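PDB 4YZP: cellulose hydrolase from Bacillus licheniformis, which probably hydrolyses internal beta-1,4-glucosidic bonds of cellulose, as an endoglucanase of glycoside hydrolase family 5. Local coordinates for residues 70-75 and 300-305; 156-161 and 219-224; 161-166 and 199-204; 248-253 and 294-299. All blocks are in the same frame, centred on the assembly; numbering follows the deposited sequence. Where two conformers were deposited one is given.

Contact 1 of 4, residues 70-75 and 300-305; sequences SVRIPV and VPMWWD
Arg72 NH1 approaches the Trp304 ring obliquely, 4.4 Å from CZ3, but its polar grip comes from two acceptors beyond this pair of segments, a salt bridge to Glu271 OE2 and a hydrogen bond to Asn36 OD1. The rest of the guanidinium is engaged as well, NE with Glu158 OE1 and NH2 with Asn161 OD1, so bonds to all three nitrogens fix its rotation. The side chain reaches these partners by standing fully extended from CG to NE.

Closer to the backbone the meeting is with Met302. The chain of this methionine runs out nearly straight and then turns at its last torsion (chi3 80°), which swings the terminal CE over strand 70-73. That methyl lies 3.3 Å from Ser70 OG and 3.6 Å from Arg72 N, and it rests against Arg72 CB at 3.8 Å. Both strands belong to the wall of a (beta/alpha)8 barrel, on either side of strand 34-36. The axes of segments 70-73 and 300-303 pass 7.7 Å apart at 57°, too far for any backbone bond between them. Their side chains therefore meet on the inner side of the wall, where Met302, the residue most covered in this contact, bridges from one strand to the other. Ser70 OG gives the methyl a polar neighbour without being spent on it, since it is hydrogen-bonded to Met31 O.

Where strand 70-73 gives way to loop, Pro74 joins the apolar side of the contact. Its CG comes obliquely to Trp304 CZ3 at 4.4 Å, the same ring carbon that Arg72 NH1 approaches.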
# COMPACT_ATOMS: atom_id res chain seq x y z
N SER A 70 -0.18 -2.39 16.02
CA SER A 70 -0.71 -3.70 15.67
C SER A 70 -0.06 -4.26 14.41
O SER A 70 0.48 -3.53 13.57
CB SER A 70 -2.24 -3.64 15.49
OG SER A 70 -2.64 -2.76 14.45
N VAL A 71 -0.06 -5.59 14.30
CA VAL A 71 0.40 -6.23 13.07
C VAL A 71 -0.59 -7.28 12.61
O VAL A 71 -1.21 -8.00 13.41
CB VAL A 71 1.81 -6.87 13.24
CG1 VAL A 71 2.83 -5.84 13.71
CG2 VAL A 71 1.78 -8.07 14.17
N ARG A 72 -0.79 -7.32 11.30
CA ARG A 72 -1.61 -8.34 10.68
C ARG A 72 -0.67 -9.38 10.10
O ARG A 72 0.25 -9.05 9.36
CB ARG A 72 -2.50 -7.75 9.60
CG ARG A 72 -3.45 -8.78 8.92
CD ARG A 72 -4.57 -8.01 8.27
NE ARG A 72 -5.56 -8.85 7.56
CZ ARG A 72 -5.56 -9.03 6.25
NH1 ARG A 72 -4.61 -8.49 5.50
NH2 ARG A 72 -6.51 -9.76 5.69
N ILE A 73 -0.91 -10.65 10.44
CA ILE A 73 -0.10 -11.76 9.96
C ILE A 73 -0.94 -12.66 9.03
O ILE A 73 -1.60 -13.60 9.48
CB ILE A 73 0.46 -12.58 11.14
CG1 ILE A 73 1.17 -11.65 12.14
CG2 ILE A 73 1.40 -13.67 10.66
CD1 ILE A 73 1.78 -12.37 13.35
N PRO A 74 -0.96 -12.34 7.74
CA PRO A 74 -1.68 -13.20 6.81
C PRO A 74 -1.02 -14.58 6.73
O PRO A 74 0.20 -14.66 6.65
CB PRO A 74 -1.58 -12.46 5.48
CG PRO A 74 -0.47 -11.51 5.64
CD PRO A 74 -0.32 -11.19 7.08
N VAL A 75 -1.81 -15.63 6.81
CA VAL A 75 -1.27 -16.98 6.72
C VAL A 75 -2.06 -17.77 5.69
O VAL A 75 -3.30 -17.78 5.75
CB VAL A 75 -1.35 -17.71 8.07
CG1 VAL A 75 -0.81 -19.16 7.92
CG2 VAL A 75 -0.61 -16.91 9.18
N VAL A 300 -9.63 1.19 12.55
CA VAL A 300 -8.21 0.86 12.65
C VAL A 300 -7.61 0.62 11.27
O VAL A 300 -7.99 -0.33 10.59
CB VAL A 300 -7.98 -0.41 13.51
CG1 VAL A 300 -6.50 -0.81 13.49
CG2 VAL A 300 -8.45 -0.21 14.94
N PRO A 301 -6.66 1.47 10.85
CA PRO A 301 -6.06 1.25 9.53
C PRO A 301 -4.81 0.38 9.60
O PRO A 301 -3.90 0.67 10.37
CB PRO A 301 -5.71 2.66 9.08
CG PRO A 301 -5.34 3.37 10.37
CD PRO A 301 -6.17 2.71 11.49
N MET A 302 -4.76 -0.68 8.80
CA MET A 302 -3.62 -1.59 8.78
C MET A 302 -3.00 -1.55 7.39
O MET A 302 -3.63 -1.88 6.41
CB MET A 302 -4.05 -3.01 9.17
CG MET A 302 -4.79 -3.06 10.52
SD MET A 302 -4.91 -4.70 11.26
CE MET A 302 -3.26 -4.86 12.00
N TRP A 303 -1.74 -1.12 7.34
CA TRP A 303 -1.04 -0.77 6.10
C TRP A 303 -0.62 -2.02 5.37
O TRP A 303 0.00 -2.89 5.99
CB TRP A 303 0.19 0.06 6.46
CG TRP A 303 0.77 0.98 5.41
CD1 TRP A 303 0.24 1.30 4.19
CD2 TRP A 303 1.99 1.72 5.54
NE1 TRP A 303 1.08 2.20 3.54
CE2 TRP A 303 2.15 2.47 4.35
CE3 TRP A 303 2.96 1.81 6.54
CZ2 TRP A 303 3.25 3.31 4.14
CZ3 TRP A 303 4.05 2.65 6.33
CH2 TRP A 303 4.18 3.38 5.14
N TRP A 304 -0.91 -2.13 4.07
CA TRP A 304 -0.41 -3.26 3.29
C TRP A 304 1.03 -3.00 2.85
O TRP A 304 1.33 -1.96 2.29
CB TRP A 304 -1.26 -3.54 2.05
CG TRP A 304 -0.69 -4.69 1.28
CD1 TRP A 304 -0.01 -4.64 0.10
CD2 TRP A 304 -0.68 -6.06 1.71
NE1 TRP A 304 0.40 -5.91 -0.26
CE2 TRP A 304 -0.00 -6.79 0.71
CE3 TRP A 304 -1.21 -6.74 2.81
CZ2 TRP A 304 0.16 -8.18 0.79
CZ3 TRP A 304 -1.05 -8.12 2.89
CH2 TRP A 304 -0.36 -8.82 1.89
N ASP A 305 1.90 -3.98 3.09
CA ASP A 305 3.29 -3.92 2.67
C ASP A 305 3.65 -5.34 2.25
O ASP A 305 3.53 -6.25 3.05
CB ASP A 305 4.13 -3.39 3.84
CG ASP A 305 5.62 -3.27 3.52
OD1 ASP A 305 6.04 -3.51 2.37
OD2 ASP A 305 6.34 -2.90 4.47

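Contact 2 of 4, residues 156-161 and 219-224; sequences LFEIVN and VLTYHY
Asn161 and His223 meet at roughly a right angle, the amide turned 32° from the imidazole plane. Asn161 OD1 comes in at the ring edge, close to the plane, and sits 3.0 Å from His223 CE1; the same oxygen takes a hydrogen bond from Arg72 NH2. A second approach in the ring plane belongs to a water, 2.8 Å from His223 NE2. That water donates to Glu158 OE2 at 2.7 Å and to Thr221 OG1 at 2.8 Å; OG1 also bonds Ile268 O, and Arg72 NE holds Glu158 OE1. Glu158 and Thr221 cross at about a right angle, and the carboxylate reaches the water because its chain stays extended with CG anti to the backbone N (chi1 178°). An alanine in place of His223 would probably leave the water with one anchor fewer and deprive Glu162, probably the acid/base as in family 5 relatives, of its partner ND1. All line the inside of the (beta/alpha)8 barrel, where Leu156 CD2 packs on Val219 CG2 at 4.3 Å. Between strands 155-158 and 218-224 runs strand 194-197, whose Ile195 touches both Leu156 and Thr221, while Tyr222, facing away, packs outward on helix 243-261.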
# COMPACT_ATOMS: atom_id res chain seq x y z
N LEU A 156 -6.25 -11.40 17.80
CA LEU A 156 -7.55 -11.45 17.15
C LEU A 156 -7.51 -12.47 16.03
O LEU A 156 -6.48 -12.65 15.39
CB LEU A 156 -7.94 -10.08 16.57
CG LEU A 156 -8.11 -8.87 17.49
CD1 LEU A 156 -6.76 -8.22 17.80
CD2 LEU A 156 -9.02 -7.86 16.82
N PHE A 157 -8.64 -13.14 15.79
CA PHE A 157 -8.79 -14.08 14.68
C PHE A 157 -9.55 -13.41 13.55
O PHE A 157 -10.62 -12.86 13.79
CB PHE A 157 -9.57 -15.33 15.08
CG PHE A 157 -8.89 -16.23 16.09
CD1 PHE A 157 -7.53 -16.16 16.31
CD2 PHE A 157 -9.66 -17.15 16.81
CE1 PHE A 157 -6.93 -17.00 17.26
CE2 PHE A 157 -9.08 -17.99 17.74
CZ PHE A 157 -7.71 -17.92 17.98
N GLU A 158 -9.03 -13.48 12.33
CA GLU A 158 -9.79 -13.03 11.17
C GLU A 158 -10.21 -14.23 10.33
O GLU A 158 -9.36 -14.96 9.84
CB GLU A 158 -8.97 -12.06 10.31
CG GLU A 158 -9.74 -11.63 9.05
CD GLU A 158 -8.89 -10.83 8.09
OE1 GLU A 158 -7.66 -10.76 8.29
OE2 GLU A 158 -9.47 -10.28 7.12
N ILE A 159 -11.52 -14.41 10.13
CA ILE A 159 -12.05 -15.65 9.54
C ILE A 159 -11.49 -15.99 8.16
O ILE A 159 -11.03 -17.10 7.93
CB ILE A 159 -13.60 -15.59 9.46
CG1 ILE A 159 -14.18 -15.46 10.86
CG2 ILE A 159 -14.14 -16.82 8.79
CD1 ILE A 159 -13.63 -16.49 11.83
N VAL A 160 -11.49 -15.03 7.24
CA VAL A 160 -11.01 -15.31 5.90
C VAL A 160 -10.70 -14.01 5.16
O VAL A 160 -11.40 -13.01 5.31
CB VAL A 160 -12.02 -16.18 5.11
CG1 VAL A 160 -13.39 -15.47 5.00
CG2 VAL A 160 -11.49 -16.53 3.73
N ASN A 161 -9.61 -14.01 4.40
CA ASN A 161 -9.24 -12.84 3.61
C ASN A 161 -9.97 -12.79 2.27
O ASN A 161 -9.94 -13.77 1.53
CB ASN A 161 -7.73 -12.84 3.35
CG ASN A 161 -7.29 -11.61 2.60
OD1 ASN A 161 -7.35 -10.52 3.14
ND2 ASN A 161 -6.86 -11.77 1.34
N VAL A 219 -15.57 -7.89 15.31
CA VAL A 219 -15.01 -6.70 14.69
C VAL A 219 -15.31 -6.83 13.21
O VAL A 219 -15.20 -7.93 12.65
CB VAL A 219 -13.48 -6.62 14.90
CG1 VAL A 219 -12.87 -5.41 14.17
CG2 VAL A 219 -13.14 -6.58 16.40
N LEU A 220 -15.70 -5.74 12.56
CA LEU A 220 -16.01 -5.80 11.13
C LEU A 220 -14.78 -5.37 10.35
O LEU A 220 -13.94 -4.64 10.86
CB LEU A 220 -17.20 -4.91 10.77
CG LEU A 220 -18.42 -5.00 11.69
CD1 LEU A 220 -19.60 -4.22 11.11
CD2 LEU A 220 -18.81 -6.42 11.98
N THR A 221 -14.67 -5.82 9.11
CA THR A 221 -13.52 -5.41 8.31
C THR A 221 -13.86 -5.16 6.85
O THR A 221 -14.81 -5.74 6.30
CB THR A 221 -12.36 -6.46 8.36
OG1 THR A 221 -11.18 -5.91 7.76
CG2 THR A 221 -12.74 -7.75 7.60
N TYR A 222 -13.07 -4.29 6.22
CA TYR A 222 -13.07 -4.17 4.77
C TYR A 222 -11.68 -3.76 4.35
O TYR A 222 -10.87 -3.34 5.20
CB TYR A 222 -14.12 -3.16 4.27
CG TYR A 222 -13.90 -1.73 4.71
CD1 TYR A 222 -13.29 -0.81 3.86
CD2 TYR A 222 -14.34 -1.29 5.96
CE1 TYR A 222 -13.09 0.52 4.26
CE2 TYR A 222 -14.15 0.04 6.36
CZ TYR A 222 -13.53 0.93 5.51
OH TYR A 222 -13.34 2.24 5.90
N HIS A 223 -11.39 -3.88 3.06
CA HIS A 223 -10.12 -3.40 2.52
C HIS A 223 -10.37 -2.17 1.65
O HIS A 223 -11.47 -2.00 1.13
CB HIS A 223 -9.42 -4.49 1.72
CG HIS A 223 -9.02 -5.67 2.55
ND1 HIS A 223 -8.50 -6.82 2.01
CD2 HIS A 223 -9.09 -5.87 3.89
CE1 HIS A 223 -8.25 -7.68 2.98
NE2 HIS A 223 -8.60 -7.13 4.13
N TYR A 224 -9.37 -1.31 1.51
CA TYR A 224 -9.57 -0.09 0.74
C TYR A 224 -8.39 0.23 -0.14
O TYR A 224 -7.31 0.48 0.37
CB TYR A 224 -9.84 1.10 1.65
CG TYR A 224 -10.36 2.30 0.91
CD1 TYR A 224 -11.69 2.37 0.53
CD2 TYR A 224 -9.52 3.35 0.58
CE1 TYR A 224 -12.18 3.47 -0.14
CE2 TYR A 224 -10.01 4.47 -0.10
CZ TYR A 224 -11.35 4.52 -0.45
OH TYR A 224 -11.87 5.59 -1.13
O HOH W 1 -9.15 -7.61 6.85

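Contact 3 of 4, residues 161-166 and 199-204; sequences NEPTGM and LEDNKD
Asp201 leans on the backbone of Glu162, and its side chain can be traced outward atom by atom. CB lies 4.1 Å from Glu162 CG. From there CG turns beside its own backbone N (chi1 -79°) and comes to 3.5 Å from Glu162 N. One branch, OD2, accepts the hydrogen of Glu162 N at 2.8 Å in a nearly straight bond (167°), though the donor arrives from well above the carboxylate plane, 59° out of it. The other branch, OD1, faces Pro163 CD at 4.2 Å.

A second bond pins the loops together one residue later in 161-166 and one earlier in 199-204: Glu200 N donates to Pro163 O at 2.7 Å, meeting it in the carbonyl plane. The side chain of Glu200 continues along the other loop, CG beside Pro163 O and OE2 3.9 Å from Thr164 OG1, at the exposed edge. On the apolar flank, Leu199 CD2 packs on Met166 CG at 3.7 Å, and Met171 of helix 168-184 covers both Leu199 and Pro163. Glu162, Glu200 and Asp201 all have positive phi, a left-handed backbone on both sides where Glu162 and Glu200 come nearest.

Glu162 sends its own carboxylate elsewhere, with OE2 bonded to His223 ND1. Backbone bonding between Asp201 and His223 ties the same loop to strand 218-224. Asn161, Glu162 and Pro163, in the loop following the fourth barrel strand, form the Asn-Glu-Pro sequence characteristic of glycoside hydrolase family 5; in relatives its glutamate is the general acid/base, and Glu162 is consistent with that place at the rim of the barrel.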
# COMPACT_ATOMS: atom_id res chain seq x y z
N ASN A 161 -9.61 -14.01 4.40
CA ASN A 161 -9.24 -12.84 3.61
C ASN A 161 -9.97 -12.79 2.27
O ASN A 161 -9.94 -13.77 1.53
CB ASN A 161 -7.73 -12.84 3.35
CG ASN A 161 -7.29 -11.61 2.60
OD1 ASN A 161 -7.35 -10.52 3.14
ND2 ASN A 161 -6.86 -11.77 1.34
N GLU A 162 -10.56 -11.64 1.94
CA GLU A 162 -11.21 -11.39 0.64
C GLU A 162 -11.93 -12.61 0.07
O GLU A 162 -11.60 -13.09 -1.02
CB GLU A 162 -10.16 -10.86 -0.35
CG GLU A 162 -9.52 -9.56 0.15
CD GLU A 162 -8.56 -8.88 -0.84
OE1 GLU A 162 -8.32 -9.44 -1.93
OE2 GLU A 162 -8.06 -7.78 -0.52
N PRO A 163 -12.94 -13.11 0.80
CA PRO A 163 -13.64 -14.31 0.36
C PRO A 163 -14.40 -14.13 -0.96
O PRO A 163 -14.99 -13.09 -1.22
CB PRO A 163 -14.62 -14.58 1.50
CG PRO A 163 -14.76 -13.27 2.20
CD PRO A 163 -13.43 -12.63 2.10
N THR A 164 -14.36 -15.17 -1.79
CA THR A 164 -14.99 -15.10 -3.09
C THR A 164 -15.60 -16.44 -3.48
O THR A 164 -15.47 -17.45 -2.78
CB THR A 164 -13.97 -14.65 -4.15
OG1 THR A 164 -14.66 -14.47 -5.39
CG2 THR A 164 -12.83 -15.68 -4.29
N GLY A 165 -16.34 -16.43 -4.59
CA GLY A 165 -16.89 -17.66 -5.14
C GLY A 165 -18.08 -18.22 -4.39
O GLY A 165 -18.35 -19.41 -4.46
N MET A 166 -18.78 -17.36 -3.66
CA MET A 166 -19.94 -17.79 -2.91
C MET A 166 -20.95 -16.65 -2.86
O MET A 166 -20.60 -15.51 -3.13
CB MET A 166 -19.54 -18.25 -1.51
CG MET A 166 -19.23 -17.13 -0.56
SD MET A 166 -18.44 -17.72 0.97
CE MET A 166 -16.71 -17.78 0.43
N LEU A 199 -18.45 -10.26 1.32
CA LEU A 199 -17.75 -10.79 0.15
C LEU A 199 -16.58 -9.90 -0.25
O LEU A 199 -16.70 -8.67 -0.25
CB LEU A 199 -18.72 -10.95 -1.02
CG LEU A 199 -19.70 -12.11 -0.83
CD1 LEU A 199 -20.88 -11.96 -1.76
CD2 LEU A 199 -18.98 -13.45 -1.08
N GLU A 200 -15.45 -10.53 -0.54
CA GLU A 200 -14.21 -9.86 -0.98
C GLU A 200 -13.65 -8.82 -0.00
O GLU A 200 -12.81 -8.02 -0.40
CB GLU A 200 -14.44 -9.23 -2.37
CG GLU A 200 -14.70 -10.31 -3.42
CD GLU A 200 -14.89 -9.77 -4.84
OE1 GLU A 200 -14.73 -8.56 -5.08
OE2 GLU A 200 -15.18 -10.60 -5.73
N ASP A 201 -14.07 -8.88 1.26
CA ASP A 201 -13.77 -7.84 2.26
C ASP A 201 -14.07 -6.48 1.67
O ASP A 201 -13.35 -5.50 1.92
CB ASP A 201 -12.30 -7.91 2.74
CG ASP A 201 -12.07 -9.01 3.77
OD1 ASP A 201 -12.97 -9.27 4.59
OD2 ASP A 201 -10.98 -9.62 3.78
N ASN A 202 -15.13 -6.42 0.87
CA ASN A 202 -15.49 -5.23 0.12
C ASN A 202 -16.41 -4.31 0.94
O ASN A 202 -17.31 -4.78 1.64
CB ASN A 202 -16.15 -5.64 -1.20
CG ASN A 202 -16.68 -4.47 -1.99
OD1 ASN A 202 -17.81 -4.04 -1.80
ND2 ASN A 202 -15.85 -3.93 -2.87
N LYS A 203 -16.17 -3.01 0.85
CA LYS A 203 -16.94 -2.01 1.59
C LYS A 203 -18.43 -2.01 1.24
O LYS A 203 -19.30 -1.90 2.11
CB LYS A 203 -16.32 -0.62 1.31
CG LYS A 203 -16.92 0.52 2.08
CD LYS A 203 -17.81 1.35 1.17
CE LYS A 203 -17.07 1.82 -0.07
NZ LYS A 203 -17.98 2.51 -1.02
N ASP A 204 -18.72 -2.12 -0.05
CA ASP A 204 -20.11 -2.09 -0.50
C ASP A 204 -20.86 -3.34 -0.04
O ASP A 204 -22.04 -3.29 0.33
CB ASP A 204 -20.16 -1.95 -2.03
CG ASP A 204 -19.54 -0.64 -2.50
OD1 ASP A 204 -19.87 0.42 -1.93
OD2 ASP A 204 -18.70 -0.67 -3.43

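Contact 4 of 4, residues 248-253 and 294-299; sequences EMEEDI and AHKYQM
Ile253 and Met299 make the close-packed half of this contact, between helix 243-261 and the turn where helix 280-296 passes into strand 299-303. Ile253 CG2 presses on Met299 SD at 3.5 Å, the two side chains meeting at a slant. The same methyl touches Tyr297 CD2 at 3.9 Å, and Tyr222 of strand 218-224 backs both Ile253 and Met299. Helix 280-296 ends here in a Schellman motif, with Gln298 at positive phi, Met299 N bonded to Ala294 O and Gln298 N to His295 O. That helix end leads Met299 into the barrel wall.

Toward solvent the contact thins to a few polar atoms. Glu250, its chain extended and CG anti to the backbone N (chi1 179°), offers OE2 to two donors at once. Tyr297 OH donates at 2.5 Å to the anti lone pair of Glu250 OE2, which lies near the plane of the tyrosine ring; that ring stands 66° from the carboxylate. Lys296 NZ reaches Glu250 OE2 on its syn side at 2.6 Å as a salt bridge. The exposed lysine chain also lies over one face of Tyr297, with CG 4.2 Å above the ring centre. A glutamine in place of Glu250 would probably leave Lys296 without its countercharge and weaken the bond from the tyrosine hydroxyl.

Two short bonds on a single oxygen concentrate the polar linkage between the helices at one point, and the neighbouring ammonium and hydroxyl are likely to stabilise the carboxylate in its ionised form.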
# COMPACT_ATOMS: atom_id res chain seq x y z
N GLU A 248 -14.68 12.16 -2.29
CA GLU A 248 -15.05 10.79 -2.64
C GLU A 248 -14.51 9.76 -1.65
O GLU A 248 -15.19 8.78 -1.32
CB GLU A 248 -14.57 10.45 -4.05
CG GLU A 248 -15.38 11.13 -5.15
N MET A 249 -13.27 9.97 -1.20
CA MET A 249 -12.67 9.09 -0.21
C MET A 249 -13.47 9.12 1.09
O MET A 249 -13.75 8.07 1.67
CB MET A 249 -11.20 9.48 0.04
CG MET A 249 -10.53 8.66 1.12
SD MET A 249 -8.82 9.18 1.41
CE MET A 249 -7.95 8.26 0.13
N GLU A 250 -13.88 10.31 1.54
CA GLU A 250 -14.64 10.37 2.79
C GLU A 250 -16.04 9.80 2.56
O GLU A 250 -16.61 9.19 3.45
CB GLU A 250 -14.71 11.80 3.34
CG GLU A 250 -15.51 11.90 4.64
CD GLU A 250 -15.25 13.18 5.42
OE1 GLU A 250 -14.72 14.16 4.84
OE2 GLU A 250 -15.58 13.21 6.63
N GLU A 251 -16.56 9.95 1.35
CA GLU A 251 -17.88 9.40 1.03
C GLU A 251 -17.87 7.88 1.00
O GLU A 251 -18.91 7.25 1.19
CB GLU A 251 -18.38 9.92 -0.32
CG GLU A 251 -18.92 11.33 -0.28
CD GLU A 251 -19.25 11.87 -1.66
OE1 GLU A 251 -19.20 11.09 -2.65
OE2 GLU A 251 -19.56 13.07 -1.76
N ASP A 252 -16.70 7.29 0.76
CA ASP A 252 -16.57 5.84 0.78
C ASP A 252 -16.58 5.30 2.21
O ASP A 252 -17.04 4.19 2.45
CB ASP A 252 -15.27 5.38 0.10
CG ASP A 252 -15.38 5.36 -1.43
OD1 ASP A 252 -16.52 5.38 -1.96
OD2 ASP A 252 -14.32 5.28 -2.09
N ILE A 253 -16.07 6.10 3.14
CA ILE A 253 -15.80 5.68 4.51
C ILE A 253 -16.92 6.02 5.49
O ILE A 253 -17.27 5.22 6.36
CB ILE A 253 -14.49 6.33 5.02
CG1 ILE A 253 -13.33 5.91 4.13
CG2 ILE A 253 -14.20 5.96 6.47
CD1 ILE A 253 -12.05 6.66 4.44
N ALA A 294 -9.73 7.57 8.56
CA ALA A 294 -9.94 6.35 9.32
C ALA A 294 -10.01 6.66 10.82
O ALA A 294 -10.93 6.23 11.52
CB ALA A 294 -8.84 5.33 9.03
N HIS A 295 -9.04 7.43 11.31
CA HIS A 295 -8.98 7.75 12.73
C HIS A 295 -10.22 8.52 13.17
O HIS A 295 -10.81 8.21 14.20
CB HIS A 295 -7.71 8.55 13.05
CG HIS A 295 -7.36 8.55 14.51
ND1 HIS A 295 -7.91 9.44 15.41
CD2 HIS A 295 -6.52 7.76 15.23
CE1 HIS A 295 -7.42 9.20 16.62
NE2 HIS A 295 -6.57 8.18 16.53
N LYS A 296 -10.61 9.50 12.37
CA LYS A 296 -11.82 10.29 12.60
C LYS A 296 -13.06 9.42 12.79
O LYS A 296 -13.89 9.68 13.67
CB LYS A 296 -12.03 11.26 11.43
CG LYS A 296 -13.34 12.01 11.44
CD LYS A 296 -13.38 12.98 10.26
CE LYS A 296 -14.78 13.36 9.91
NZ LYS A 296 -14.81 14.41 8.86
N TYR A 297 -13.20 8.40 11.95
CA TYR A 297 -14.37 7.53 12.01
C TYR A 297 -14.11 6.25 12.82
O TYR A 297 -14.86 5.27 12.72
CB TYR A 297 -14.83 7.21 10.58
CG TYR A 297 -15.43 8.41 9.89
CD1 TYR A 297 -16.63 8.97 10.33
CD2 TYR A 297 -14.81 9.00 8.79
CE1 TYR A 297 -17.19 10.07 9.70
CE2 TYR A 297 -15.36 10.10 8.15
CZ TYR A 297 -16.55 10.63 8.61
OH TYR A 297 -17.09 11.73 7.97
N GLN A 298 -13.08 6.29 13.66
CA GLN A 298 -12.75 5.22 14.61
C GLN A 298 -12.62 3.87 13.92
O GLN A 298 -13.17 2.86 14.38
CB GLN A 298 -13.81 5.13 15.71
CG GLN A 298 -13.95 6.40 16.53
CD GLN A 298 -15.15 6.36 17.45
OE1 GLN A 298 -15.04 6.02 18.63
NE2 GLN A 298 -16.31 6.68 16.91
N MET A 299 -11.88 3.86 12.82
CA MET A 299 -11.54 2.62 12.13
C MET A 299 -10.03 2.40 12.18
O MET A 299 -9.25 3.31 11.88
CB MET A 299 -12.03 2.66 10.68
CG MET A 299 -13.51 2.86 10.57
SD MET A 299 -13.93 3.42 8.91
CE MET A 299 -15.71 3.55 9.07

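Followed from the N terminus, the chain first lays down strand 70-73, which contact 1 joins to strand 299-303 and so closes the widest loop, spanning most of the barrel. The other three contacts nest inside it. Contact 2 brings 156-161 to 219-224, and within its loop contact 3 closes a shorter one between 161-166 and 199-204; the two share Asn161. Contact 4 opens only after both have closed and ties helix 243-261 to the end of helix 280-296. No loops cross. Arg72 links contact 1 to contact 2 inside the barrel, Tyr224 joins contact 2 to Asp252 in contact 4, and Pro301 touches Ala294 between contacts 1 and 4.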